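Local coordinates for protein metallophosphoesterase (Sphaerobacter thermophilus, PDB 3RQZ) that binds zinc ions in a two-metal site and probably hydrolyses phosphate esters, at residues R5-S10 with A21-A26; N15-E20 with A223-Q228; T114-S119 with P144-G149. All blocks are in the same frame, centred on the assembly; numbering follows the deposited sequence.

Interaction 1: R5-S10 with A21-A26; sequences RILIIS and AVLSDA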
ATOM      1  N   ARG A   5     -10.529  -8.941  13.152  1.00 36.52           N
ATOM      2  CA  ARG A   5      -9.388  -8.030  13.165  1.00 34.37           C
ATOM      3  C   ARG A   5      -8.637  -8.158  11.837  1.00 32.25           C
ATOM      4  O   ARG A   5      -8.154  -9.231  11.515  1.00 31.66           O
ATOM      5  CB  ARG A   5      -8.503  -8.389  14.348  1.00 35.22           C
ATOM      6  CG  ARG A   5      -7.606  -7.271  14.835  1.00 35.49           C
ATOM      7  CD  ARG A   5      -7.001  -7.592  16.216  1.00 36.76           C
ATOM      8  NE  ARG A   5      -5.873  -6.692  16.446  1.00 36.09           N
ATOM      9  CZ  ARG A   5      -4.615  -6.936  16.073  1.00 37.47           C
ATOM     10  NH1 ARG A   5      -3.669  -6.033  16.290  1.00 37.71           N
ATOM     11  NH2 ARG A   5      -4.287  -8.079  15.495  1.00 38.58           N
ATOM     12  N   ILE A   6      -8.543  -7.066  11.076  1.00 29.87           N
ATOM     13  CA  ILE A   6      -8.084  -7.097   9.680  1.00 27.57           C
ATOM     14  C   ILE A   6      -6.849  -6.249   9.474  1.00 25.66           C
ATOM     15  O   ILE A   6      -6.845  -5.073   9.826  1.00 24.89           O
ATOM     16  CB  ILE A   6      -9.175  -6.585   8.706  1.00 27.64           C
ATOM     17  CG1 ILE A   6     -10.423  -7.453   8.829  1.00 28.77           C
ATOM     18  CG2 ILE A   6      -8.633  -6.548   7.246  1.00 27.30           C
ATOM     19  CD1 ILE A   6     -11.614  -6.906   8.125  1.00 29.07           C
ATOM     20  N   LEU A   7      -5.800  -6.859   8.925  1.00 23.86           N
ATOM     21  CA  LEU A   7      -4.580  -6.136   8.600  1.00 22.93           C
ATOM     22  C   LEU A   7      -4.717  -5.490   7.220  1.00 22.70           C
ATOM     23  O   LEU A   7      -4.968  -6.163   6.252  1.00 22.95           O
ATOM     24  CB  LEU A   7      -3.358  -7.079   8.688  1.00 21.74           C
ATOM     25  CG  LEU A   7      -2.027  -6.544   8.132  1.00 22.12           C
ATOM     26  CD1 LEU A   7      -1.523  -5.313   8.911  1.00 22.65           C
ATOM     27  CD2 LEU A   7      -0.945  -7.609   8.141  1.00 21.04           C
ATOM     28  N   ILE A   8      -4.548  -4.182   7.146  1.00 22.36           N
ATOM     29  CA  ILE A   8      -4.595  -3.474   5.875  1.00 21.89           C
ATOM     30  C   ILE A   8      -3.210  -2.954   5.534  1.00 21.51           C
ATOM     31  O   ILE A   8      -2.610  -2.213   6.322  1.00 21.42           O
ATOM     32  CB  ILE A   8      -5.622  -2.308   5.892  1.00 21.93           C
ATOM     33  CG1 ILE A   8      -7.019  -2.845   6.299  1.00 21.70           C
ATOM     34  CG2 ILE A   8      -5.645  -1.593   4.501  1.00 21.04           C
ATOM     35  CD1 ILE A   8      -8.120  -1.794   6.305  1.00 22.94           C
ATOM     36  N   ILE A   9      -2.701  -3.344   4.363  1.00 21.03           N
ATOM     37  CA  ILE A   9      -1.362  -2.950   3.936  1.00 20.64           C
ATOM     38  C   ILE A   9      -1.384  -2.396   2.520  1.00 20.40           C
ATOM     39  O   ILE A   9      -2.281  -2.717   1.705  1.00 19.89           O
ATOM     40  CB  ILE A   9      -0.298  -4.139   4.010  1.00 20.62           C
ATOM     41  CG1 ILE A   9      -0.731  -5.352   3.136  1.00 22.07           C
ATOM     42  CG2 ILE A   9      -0.023  -4.524   5.480  1.00 22.45           C
ATOM     43  CD1 ILE A   9       0.275  -6.512   3.094  1.00 23.99           C
ATOM     44  N   SER A  10      -0.392  -1.576   2.225  1.00 19.54           N
ATOM     45  CA  SER A  10      -0.246  -1.000   0.906  1.00 19.74           C
ATOM     46  C   SER A  10       1.220  -0.722   0.636  1.00 19.96           C
ATOM     47  O   SER A  10       2.014  -0.526   1.578  1.00 21.16           O
ATOM     48  CB  SER A  10      -1.053   0.302   0.803  1.00 19.85           C
ATOM     49  OG  SER A  10      -1.129   0.753  -0.540  1.00 21.61           O
ATOM     50  N   ALA A  21       8.334  -7.788   9.014  1.00 26.57           N
ATOM     51  CA  ALA A  21       8.287  -7.031  10.261  1.00 25.96           C
ATOM     52  C   ALA A  21       6.829  -6.672  10.547  1.00 26.07           C
ATOM     53  O   ALA A  21       6.359  -6.806  11.700  1.00 25.89           O
ATOM     54  CB  ALA A  21       9.156  -5.765  10.175  1.00 25.35           C
ATOM     55  N   VAL A  22       6.107  -6.241   9.510  1.00 25.32           N
ATOM     56  CA  VAL A  22       4.693  -5.912   9.688  1.00 25.31           C
ATOM     57  C   VAL A  22       3.848  -7.133  10.099  1.00 26.38           C
ATOM     58  O   VAL A  22       3.041  -7.054  11.056  1.00 26.44           O
ATOM     59  CB  VAL A  22       4.095  -5.213   8.425  1.00 25.09           C
ATOM     60  CG1 VAL A  22       2.573  -5.255   8.443  1.00 24.05           C
ATOM     61  CG2 VAL A  22       4.578  -3.787   8.323  1.00 24.13           C
ATOM     62  N   LEU A  23       4.031  -8.248   9.384  1.00 27.24           N
ATOM     63  CA  LEU A  23       3.284  -9.478   9.673  1.00 28.37           C
ATOM     64  C   LEU A  23       3.493  -9.946  11.121  1.00 29.78           C
ATOM     65  O   LEU A  23       2.523 -10.333  11.770  1.00 30.26           O
ATOM     66  CB  LEU A  23       3.640 -10.576   8.663  1.00 28.25           C
ATOM     67  CG  LEU A  23       3.130 -10.260   7.251  1.00 27.31           C
ATOM     68  CD1 LEU A  23       3.623 -11.252   6.205  1.00 28.17           C
ATOM     69  CD2 LEU A  23       1.619 -10.149   7.192  1.00 28.38           C
ATOM     70  N   SER A  24       4.730  -9.896  11.630  1.00 31.15           N
ATOM     71  CA  SER A  24       4.976 -10.279  13.027  1.00 33.16           C
ATOM     72  C   SER A  24       4.367  -9.223  13.950  1.00 33.00           C
ATOM     73  O   SER A  24       3.796  -9.581  14.968  1.00 34.30           O
ATOM     74  CB  SER A  24       6.464 -10.489  13.409  1.00 33.87           C
ATOM     75  OG  SER A  24       7.321 -10.705  12.295  1.00 38.02           O
ATOM     76  N   ASP A  25       4.479  -7.945  13.598  1.00 31.89           N
ATOM     77  CA  ASP A  25       3.953  -6.869  14.465  1.00 31.81           C
ATOM     78  C   ASP A  25       2.420  -6.898  14.608  1.00 31.64           C
ATOM     79  O   ASP A  25       1.901  -6.631  15.684  1.00 31.36           O
ATOM     80  CB  ASP A  25       4.400  -5.475  13.979  1.00 31.58           C
ATOM     81  CG  ASP A  25       4.352  -4.424  15.083  1.00 32.92           C
ATOM     82  OD1 ASP A  25       5.050  -4.622  16.114  1.00 34.35           O
ATOM     83  OD2 ASP A  25       3.620  -3.408  14.933  1.00 30.74           O
ATOM     84  N   ALA A  26       1.717  -7.227  13.525  1.00 31.06           N
ATOM     85  CA  ALA A  26       0.251  -7.149  13.473  1.00 31.26           C
ATOM     86  C   ALA A  26      -0.484  -8.067  14.451  1.00 32.60           C
ATOM     87  O   ALA A  26      -1.635  -7.796  14.801  1.00 33.22           O
ATOM     88  CB  ALA A  26      -0.232  -7.429  12.082  1.00 29.33           C
TER
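The guanidinium group of Arg5 meets the C-terminal part of helix 16-26 at its edge, not over a face: the carbonyl carbon of Ala26 lies in its plane and the oxygen only 5° out of it. Both terminal nitrogens converge end-on on that single oxygen. Arg5 NH2 lies 2.8 Å from Ala26 O and forms the straighter bond, with an N-H...O angle of 156°; Arg5 NH1 is 3.1 Å from Ala26 O and more bent. The arginine gets there with CG anti to its N (chi1 -157°) and the chain extended as far as NE. NH2 has a second acceptor in the backbone O of Arg28.

Further along strand 6-9, which runs nearly antiparallel to the helix, the contact becomes wholly apolar. Leu7 splits its two methyls among three helix residues. Its CD2 sits 3.7 Å from Leu23 CD2, the two leucines crossing at about a right angle, and 4.0 Å from Ala26 CB. CD1 shares the same Ala26 methyl and comes within 4.1 Å of Val22 CG1. Val22 CG1 also lies 4.0 Å from Ile9 CG2, which lets Val22 bridge two alternate strand positions. Strand 6-9 and helix 16-26 are the first two elements of a beta-alpha-beta unit completed by strand 31-34, whose Ile32 packs against both Leu7 and Leu23.

Chemically, an apolar layer of Leu7, Ile9, Val22, Leu23 and Ala26 is closed at one end by a charged hydrogen-bonding group, and the helix dipole would probably strengthen the pull of the Ala26 carbonyl on that cation.

Interaction 2: N15-E20 with A223-Q228; sequences NLVALE and ADTQAQ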
ATOM      1  N   ASN A  15       9.659  -4.895  -0.539  1.00 21.32           N
ATOM      2  CA  ASN A  15      10.445  -4.784   0.685  1.00 21.79           C
ATOM      3  C   ASN A  15      10.023  -5.923   1.640  1.00 21.09           C
ATOM      4  O   ASN A  15       9.154  -5.761   2.498  1.00 20.99           O
ATOM      5  CB  ASN A  15      10.262  -3.384   1.303  1.00 21.67           C
ATOM      6  CG  ASN A  15      11.275  -3.071   2.419  1.00 23.14           C
ATOM      7  OD1 ASN A  15      11.853  -3.964   3.058  1.00 23.56           O
ATOM      8  ND2 ASN A  15      11.499  -1.788   2.637  1.00 23.75           N
ATOM      9  N   LEU A  16      10.646  -7.078   1.443  1.00 21.06           N
ATOM     10  CA  LEU A  16      10.312  -8.313   2.166  1.00 22.22           C
ATOM     11  C   LEU A  16      10.605  -8.167   3.649  1.00 22.59           C
ATOM     12  O   LEU A  16       9.815  -8.604   4.481  1.00 22.96           O
ATOM     13  CB  LEU A  16      11.096  -9.521   1.593  1.00 22.34           C
ATOM     14  CG  LEU A  16      10.898 -10.903   2.268  1.00 23.73           C
ATOM     15  CD1 LEU A  16       9.449 -11.337   2.241  1.00 27.68           C
ATOM     16  CD2 LEU A  16      11.772 -11.948   1.619  1.00 25.65           C
ATOM     17  N   VAL A  17      11.712  -7.512   3.978  1.00 22.61           N
ATOM     18  CA  VAL A  17      12.088  -7.350   5.380  1.00 23.41           C
ATOM     19  C   VAL A  17      10.986  -6.514   6.087  1.00 23.45           C
ATOM     20  O   VAL A  17      10.556  -6.868   7.176  1.00 23.99           O
ATOM     21  CB  VAL A  17      13.463  -6.701   5.517  1.00 23.14           C
ATOM     22  CG1 VAL A  17      13.843  -6.463   6.979  1.00 25.88           C
ATOM     23  CG2 VAL A  17      14.524  -7.594   4.816  1.00 25.86           C
ATOM     24  N   ALA A  18      10.544  -5.425   5.458  1.00 22.51           N
ATOM     25  CA  ALA A  18       9.521  -4.582   6.056  1.00 22.27           C
ATOM     26  C   ALA A  18       8.186  -5.347   6.128  1.00 22.22           C
ATOM     27  O   ALA A  18       7.486  -5.263   7.123  1.00 21.76           O
ATOM     28  CB  ALA A  18       9.352  -3.263   5.257  1.00 22.03           C
ATOM     29  N   LEU A  19       7.856  -6.105   5.085  1.00 22.00           N
ATOM     30  CA  LEU A  19       6.638  -6.924   5.115  1.00 22.23           C
ATOM     31  C   LEU A  19       6.652  -7.976   6.253  1.00 22.82           C
ATOM     32  O   LEU A  19       5.673  -8.131   6.981  1.00 22.44           O
ATOM     33  CB  LEU A  19       6.375  -7.582   3.746  1.00 21.05           C
ATOM     34  CG  LEU A  19       5.080  -8.392   3.623  1.00 22.16           C
ATOM     35  CD1 LEU A  19       3.825  -7.554   4.001  1.00 18.51           C
ATOM     36  CD2 LEU A  19       4.927  -8.963   2.192  1.00 21.80           C
ATOM     37  N   GLU A  20       7.765  -8.683   6.422  1.00 24.75           N
ATOM     38  CA  GLU A  20       7.869  -9.664   7.524  1.00 25.96           C
ATOM     39  C   GLU A  20       7.780  -8.992   8.897  1.00 25.56           C
ATOM     40  O   GLU A  20       7.214  -9.554   9.823  1.00 26.22           O
ATOM     41  CB  GLU A  20       9.156 -10.492   7.416  1.00 26.55           C
ATOM     42  CG  GLU A  20       9.170 -11.399   6.177  1.00 32.19           C
ATOM     43  CD  GLU A  20      10.487 -12.135   6.027  1.00 38.93           C
ATOM     44  OE1 GLU A  20      11.564 -11.483   6.079  1.00 43.67           O
ATOM     45  OE2 GLU A  20      10.453 -13.369   5.864  1.00 43.56           O
ATOM     46  N   ALA A 223      18.793  -1.721   7.082  1.00 31.40           N
ATOM     47  CA  ALA A 223      20.127  -2.139   6.641  1.00 32.15           C
ATOM     48  C   ALA A 223      20.075  -3.404   5.787  1.00 32.11           C
ATOM     49  O   ALA A 223      20.838  -3.538   4.825  1.00 32.28           O
ATOM     50  CB  ALA A 223      21.053  -2.368   7.842  1.00 32.63           C
ATOM     51  N   ASP A 224      19.176  -4.322   6.137  1.00 31.94           N
ATOM     52  CA  ASP A 224      19.097  -5.612   5.431  1.00 32.48           C
ATOM     53  C   ASP A 224      18.475  -5.433   4.034  1.00 31.44           C
ATOM     54  O   ASP A 224      18.967  -5.990   3.042  1.00 32.24           O
ATOM     55  CB  ASP A 224      18.286  -6.642   6.233  1.00 33.42           C
ATOM     56  CG  ASP A 224      18.994  -7.119   7.502  1.00 35.86           C
ATOM     57  OD1 ASP A 224      20.130  -6.683   7.795  1.00 38.24           O
ATOM     58  OD2 ASP A 224      18.378  -7.948   8.216  1.00 37.56           O
ATOM     59  N   THR A 225      17.399  -4.654   3.952  1.00 30.23           N
ATOM     60  CA  THR A 225      16.799  -4.334   2.652  1.00 28.92           C
ATOM     61  C   THR A 225      17.828  -3.567   1.806  1.00 29.40           C
ATOM     62  O   THR A 225      18.010  -3.846   0.619  1.00 28.80           O
ATOM     63  CB  THR A 225      15.514  -3.523   2.817  1.00 28.31           C
ATOM     64  OG1 THR A 225      14.512  -4.369   3.379  1.00 28.67           O
ATOM     65  CG2 THR A 225      15.011  -2.986   1.480  1.00 27.72           C
ATOM     66  N   GLN A 226      18.494  -2.601   2.434  1.00 29.38           N
ATOM     67  CA  GLN A 226      19.528  -1.825   1.762  1.00 30.32           C
ATOM     68  C   GLN A 226      20.656  -2.724   1.226  1.00 30.37           C
ATOM     69  O   GLN A 226      21.052  -2.584   0.074  1.00 31.06           O
ATOM     70  CB  GLN A 226      20.061  -0.727   2.676  1.00 30.91           C
ATOM     71  CG  GLN A 226      19.079   0.442   2.874  1.00 31.92           C
ATOM     72  CD  GLN A 226      19.727   1.538   3.710  1.00 31.77           C
ATOM     73  OE1 GLN A 226      20.451   1.235   4.648  1.00 30.98           O
ATOM     74  NE2 GLN A 226      19.477   2.802   3.365  1.00 30.23           N
ATOM     75  N   ALA A 227      21.117  -3.677   2.034  1.00 30.58           N
ATOM     76  CA  ALA A 227      22.122  -4.661   1.597  1.00 30.89           C
ATOM     77  C   ALA A 227      21.652  -5.474   0.379  1.00 30.58           C
ATOM     78  O   ALA A 227      22.410  -5.697  -0.582  1.00 29.82           O
ATOM     79  CB  ALA A 227      22.489  -5.594   2.741  1.00 31.91           C
ATOM     80  N   GLN A 228      20.403  -5.911   0.428  1.00 29.82           N
ATOM     81  CA  GLN A 228      19.825  -6.702  -0.638  1.00 30.03           C
ATOM     82  C   GLN A 228      19.700  -5.869  -1.919  1.00 30.18           C
ATOM     83  O   GLN A 228      19.884  -6.390  -3.006  1.00 30.99           O
ATOM     84  CB  GLN A 228      18.430  -7.212  -0.232  1.00 29.02           C
ATOM     85  CG  GLN A 228      18.424  -8.227   0.904  1.00 29.29           C
ATOM     86  CD  GLN A 228      17.023  -8.525   1.420  1.00 30.36           C
ATOM     87  OE1 GLN A 228      16.021  -7.913   0.994  1.00 29.33           O
ATOM     88  NE2 GLN A 228      16.937  -9.477   2.347  1.00 32.24           N
TER
HETATM   89  O   HOH W   1      13.638  -6.589   1.596  1.00 24.55           O
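Asn15 and Thr225 meet through their polar ends, with Thr225 OG1 donating to Asn15 OD1 at 2.7 Å and the two side chains crossing at about a right angle. The same oxygen accepts from the backbone N of Ala18, 3.1 Å from Asn15 OD1; Asn15 occupies the N-cap position of helix 16-26, and this is its capping bond. These two donors come from opposite faces of the amide, each well above its plane, so OD1 is held between its own helix and the neighbouring one.

Val17 packs its side chain against polar groups of the other helix. Its CB is 3.3 Å from Thr225 OG1, the two side chains sliding past each other in opposite directions, while Val17 CG2 lies 3.9 Å from Gln228 NE2 and also reaches the aliphatic CB of Asp224. With OG1 anti to the threonine's carbonyl carbon (chi1 -70°), the hydroxyl faces both Asn15 and Val17.

A water bridges the two helices. It accepts from Val17 N and donates to Thr225 OG1 and to Gln228 OE1, the last 2.8 Å from the water oxygen, and so links a first-turn N-H to two side chains one helical turn apart on helix 222-232.

Further out, Asn15 ND2 is bonded to Gly192 O and Tyr220 OH, which fixes the rotation of the amide, and Leu242 of helix 236-244 packs on both Asn15 and Thr225. Asp224 turns its carboxylate to a salt bridge with Arg221. The arrangement is an N-capped helix docked nearly antiparallel on helix 222-232, the penultimate helix of the chain, with the cap residue close in sequence to the zinc ligands Asp11 and His13.

Interaction 3: T114-S119 with P144-G149; sequences TVVHGS and PLCFVG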
ATOM      1  N   THR A 114     -14.962   0.159   0.129  1.00 25.11           N
ATOM      2  CA  THR A 114     -14.462   0.179  -1.223  1.00 23.32           C
ATOM      3  C   THR A 114     -12.960   0.254  -1.048  1.00 22.40           C
ATOM      4  O   THR A 114     -12.474   0.959  -0.124  1.00 20.84           O
ATOM      5  CB  THR A 114     -14.979   1.424  -1.987  1.00 23.50           C
ATOM      6  OG1 THR A 114     -16.414   1.354  -2.077  1.00 25.03           O
ATOM      7  CG2 THR A 114     -14.352   1.499  -3.389  1.00 23.29           C
ATOM      8  N   VAL A 115     -12.216  -0.486  -1.889  1.00 20.82           N
ATOM      9  CA  VAL A 115     -10.749  -0.514  -1.777  1.00 20.73           C
ATOM     10  C   VAL A 115     -10.129  -0.331  -3.173  1.00 20.63           C
ATOM     11  O   VAL A 115     -10.505  -1.047  -4.127  1.00 20.60           O
ATOM     12  CB  VAL A 115     -10.245  -1.854  -1.185  1.00 20.76           C
ATOM     13  CG1 VAL A 115      -8.656  -1.838  -1.129  1.00 20.35           C
ATOM     14  CG2 VAL A 115     -10.871  -2.114   0.205  1.00 20.69           C
ATOM     15  N   VAL A 116      -9.233   0.652  -3.288  1.00 20.65           N
ATOM     16  CA  VAL A 116      -8.506   0.968  -4.518  1.00 20.18           C
ATOM     17  C   VAL A 116      -7.071   1.350  -4.133  1.00 20.92           C
ATOM     18  O   VAL A 116      -6.754   1.641  -2.969  1.00 21.12           O
ATOM     19  CB  VAL A 116      -9.128   2.180  -5.294  1.00 20.26           C
ATOM     20  CG1 VAL A 116     -10.512   1.810  -5.905  1.00 20.27           C
ATOM     21  CG2 VAL A 116      -9.270   3.426  -4.352  1.00 22.29           C
ATOM     22  N   HIS A 117      -6.187   1.348  -5.120  1.00 20.80           N
ATOM     23  CA  HIS A 117      -4.836   1.738  -4.854  1.00 20.24           C
ATOM     24  C   HIS A 117      -4.711   3.254  -4.711  1.00 20.82           C
ATOM     25  O   HIS A 117      -4.000   3.747  -3.842  1.00 22.04           O
ATOM     26  CB  HIS A 117      -3.931   1.279  -6.003  1.00 19.08           C
ATOM     27  CG  HIS A 117      -2.505   1.672  -5.805  1.00 18.43           C
ATOM     28  ND1 HIS A 117      -1.737   1.132  -4.799  1.00 18.05           N
ATOM     29  CD2 HIS A 117      -1.714   2.561  -6.458  1.00 17.43           C
ATOM     30  CE1 HIS A 117      -0.527   1.672  -4.840  1.00 20.31           C
ATOM     31  NE2 HIS A 117      -0.487   2.537  -5.843  1.00 19.53           N
ATOM     32  N   GLY A 118      -5.349   3.982  -5.608  1.00 21.07           N
ATOM     33  CA  GLY A 118      -5.154   5.435  -5.698  1.00 21.69           C
ATOM     34  C   GLY A 118      -6.400   6.185  -5.257  1.00 22.11           C
ATOM     35  O   GLY A 118      -6.462   6.726  -4.152  1.00 23.43           O
ATOM     36  N   SER A 119      -7.422   6.214  -6.100  1.00 22.26           N
ATOM     37  CA  SER A 119      -8.618   6.921  -5.711  1.00 22.76           C
ATOM     38  C   SER A 119      -9.851   6.284  -6.339  1.00 22.45           C
ATOM     39  O   SER A 119      -9.742   5.601  -7.372  1.00 23.17           O
ATOM     40  CB  SER A 119      -8.524   8.396  -6.116  1.00 21.64           C
ATOM     41  OG  SER A 119      -9.009   8.542  -7.438  1.00 23.42           O
ATOM     42  N   PRO A 144     -19.798   3.354   3.239  1.00 29.14           N
ATOM     43  CA  PRO A 144     -19.327   4.191   4.335  1.00 28.76           C
ATOM     44  C   PRO A 144     -17.824   4.449   4.276  1.00 28.45           C
ATOM     45  O   PRO A 144     -17.393   5.549   4.590  1.00 28.68           O
ATOM     46  CB  PRO A 144     -19.681   3.358   5.571  1.00 29.64           C
ATOM     47  CG  PRO A 144     -20.832   2.528   5.132  1.00 29.32           C
ATOM     48  CD  PRO A 144     -20.490   2.153   3.737  1.00 29.05           C
ATOM     49  N   LEU A 145     -17.024   3.476   3.828  1.00 27.53           N
ATOM     50  CA  LEU A 145     -15.558   3.626   3.919  1.00 26.90           C
ATOM     51  C   LEU A 145     -14.890   3.393   2.568  1.00 25.67           C
ATOM     52  O   LEU A 145     -15.362   2.553   1.799  1.00 24.97           O
ATOM     53  CB  LEU A 145     -15.002   2.628   4.945  1.00 27.53           C
ATOM     54  CG  LEU A 145     -15.521   2.606   6.386  1.00 28.76           C
ATOM     55  CD1 LEU A 145     -14.825   1.457   7.083  1.00 29.54           C
ATOM     56  CD2 LEU A 145     -15.272   3.931   7.130  1.00 31.64           C
ATOM     57  N   CYS A 146     -13.843   4.175   2.266  1.00 24.83           N
ATOM     58  CA  CYS A 146     -12.924   3.894   1.132  1.00 23.93           C
ATOM     59  C   CYS A 146     -11.473   3.853   1.602  1.00 23.53           C
ATOM     60  O   CYS A 146     -10.981   4.816   2.238  1.00 23.84           O
ATOM     61  CB  CYS A 146     -13.055   4.940   0.017  1.00 23.56           C
ATOM     62  SG  CYS A 146     -12.164   4.463  -1.519  1.00 25.43           S
ATOM     63  N   PHE A 147     -10.804   2.738   1.323  1.00 22.62           N
ATOM     64  CA  PHE A 147      -9.397   2.549   1.660  1.00 22.35           C
ATOM     65  C   PHE A 147      -8.560   2.773   0.430  1.00 21.15           C
ATOM     66  O   PHE A 147      -8.855   2.221  -0.645  1.00 20.24           O
ATOM     67  CB  PHE A 147      -9.135   1.138   2.233  1.00 21.91           C
ATOM     68  CG  PHE A 147      -9.786   0.918   3.571  1.00 23.01           C
ATOM     69  CD1 PHE A 147      -9.171   1.399   4.736  1.00 22.43           C
ATOM     70  CD2 PHE A 147     -11.053   0.327   3.665  1.00 22.11           C
ATOM     71  CE1 PHE A 147      -9.784   1.217   5.994  1.00 23.51           C
ATOM     72  CE2 PHE A 147     -11.665   0.127   4.908  1.00 23.47           C
ATOM     73  CZ  PHE A 147     -11.041   0.574   6.075  1.00 24.38           C
ATOM     74  N   VAL A 148      -7.522   3.583   0.592  1.00 20.82           N
ATOM     75  CA  VAL A 148      -6.638   3.956  -0.511  1.00 21.02           C
ATOM     76  C   VAL A 148      -5.167   3.883  -0.084  1.00 20.75           C
ATOM     77  O   VAL A 148      -4.878   3.920   1.110  1.00 22.35           O
ATOM     78  CB  VAL A 148      -6.957   5.391  -1.034  1.00 21.08           C
ATOM     79  CG1 VAL A 148      -8.430   5.543  -1.416  1.00 21.44           C
ATOM     80  CG2 VAL A 148      -6.569   6.484   0.004  1.00 22.44           C
ATOM     81  N   GLY A 149      -4.243   3.781  -1.049  1.00 20.70           N
ATOM     82  CA  GLY A 149      -2.792   3.821  -0.771  1.00 20.04           C
ATOM     83  C   GLY A 149      -2.116   4.888  -1.621  1.00 20.45           C
ATOM     84  O   GLY A 149      -2.599   6.049  -1.675  1.00 19.61           O
TER
HETATM   85  O   HOH W   2      -4.332   8.028  -2.735  1.00 26.62           O
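Strands 113-116 and 145-147 are parallel neighbours in the five-stranded sheet, linked through helix 131-137 as a beta-alpha-beta unit, and Thr114 and Phe147 make the central bond between them. Phe147 N donates to Thr114 O at 2.8 Å, nearly in line with the carbonyl. Thr114 N is bonded to Leu145 O on one side of it, and Val116 N to Phe147 O on the other, the latter 3.1 Å apart and almost straight at 172°. CA-H...O contacts run between these bonds; Cys146 CA approaches Thr114 O to 3.2 Å.

Side chains alternate between the faces. On one, Thr114 CG2 lies 4.1 Å from Cys146 SG; on the other, Val115 CG2 meets Phe147 CB, and the phenylalanine ring goes on to meet that of Phe206 with the planes at about 50°. Thr114 OG1 itself is bonded to Thr143 OG1. Val116 and Val148 lie side by side, pointing the same way, with Val116 CG2 3.7 Å from Val148 CG1.

Beyond the paired residues both segments run toward the two-zinc site at the C-terminal ends of the strands, the usual place for the active centre in calcineurin-like phosphoesterases. There, after the last bridged pair, Val115 with Phe147, Gly149 N donates to His117 O at 2.8 Å, from 44° above the carbonyl plane. A water donates to Gly118 O and Gly149 O, joining the two loops once more, while Val148 CB lies 3.4 Å from Gly118 O. The bond from CA to CB of His117 points away from segment 144-149; its ND1 is bonded to Leu35 O, its ring meets that of the zinc ligand His150, and its side chain touches the zinc ligands Asp11 and Asp37 and comes within about 3 Å of a bound zinc ion.

From the N terminus, strand 6-9 leads through the zinc-ligand loop into helix 16-26, whose later part folds back on the strand in interaction 1, closing a short loop. The start of the same helix is held by interaction 2, whose partner, helix 222-232, follows about 200 residues later; the segments of the two contacts alternate along the chain, so they cross. Interaction 3 follows interaction 1 in series and falls within the long span that interaction 2 closes. It pairs strands of the second sheet, which packs on the first where Ile8 CD1 lies 3.5 Å from Phe147 CE1. Ile9 and Leu19 likewise join interactions 1 and 2, whereas interactions 2 and 3 do not touch.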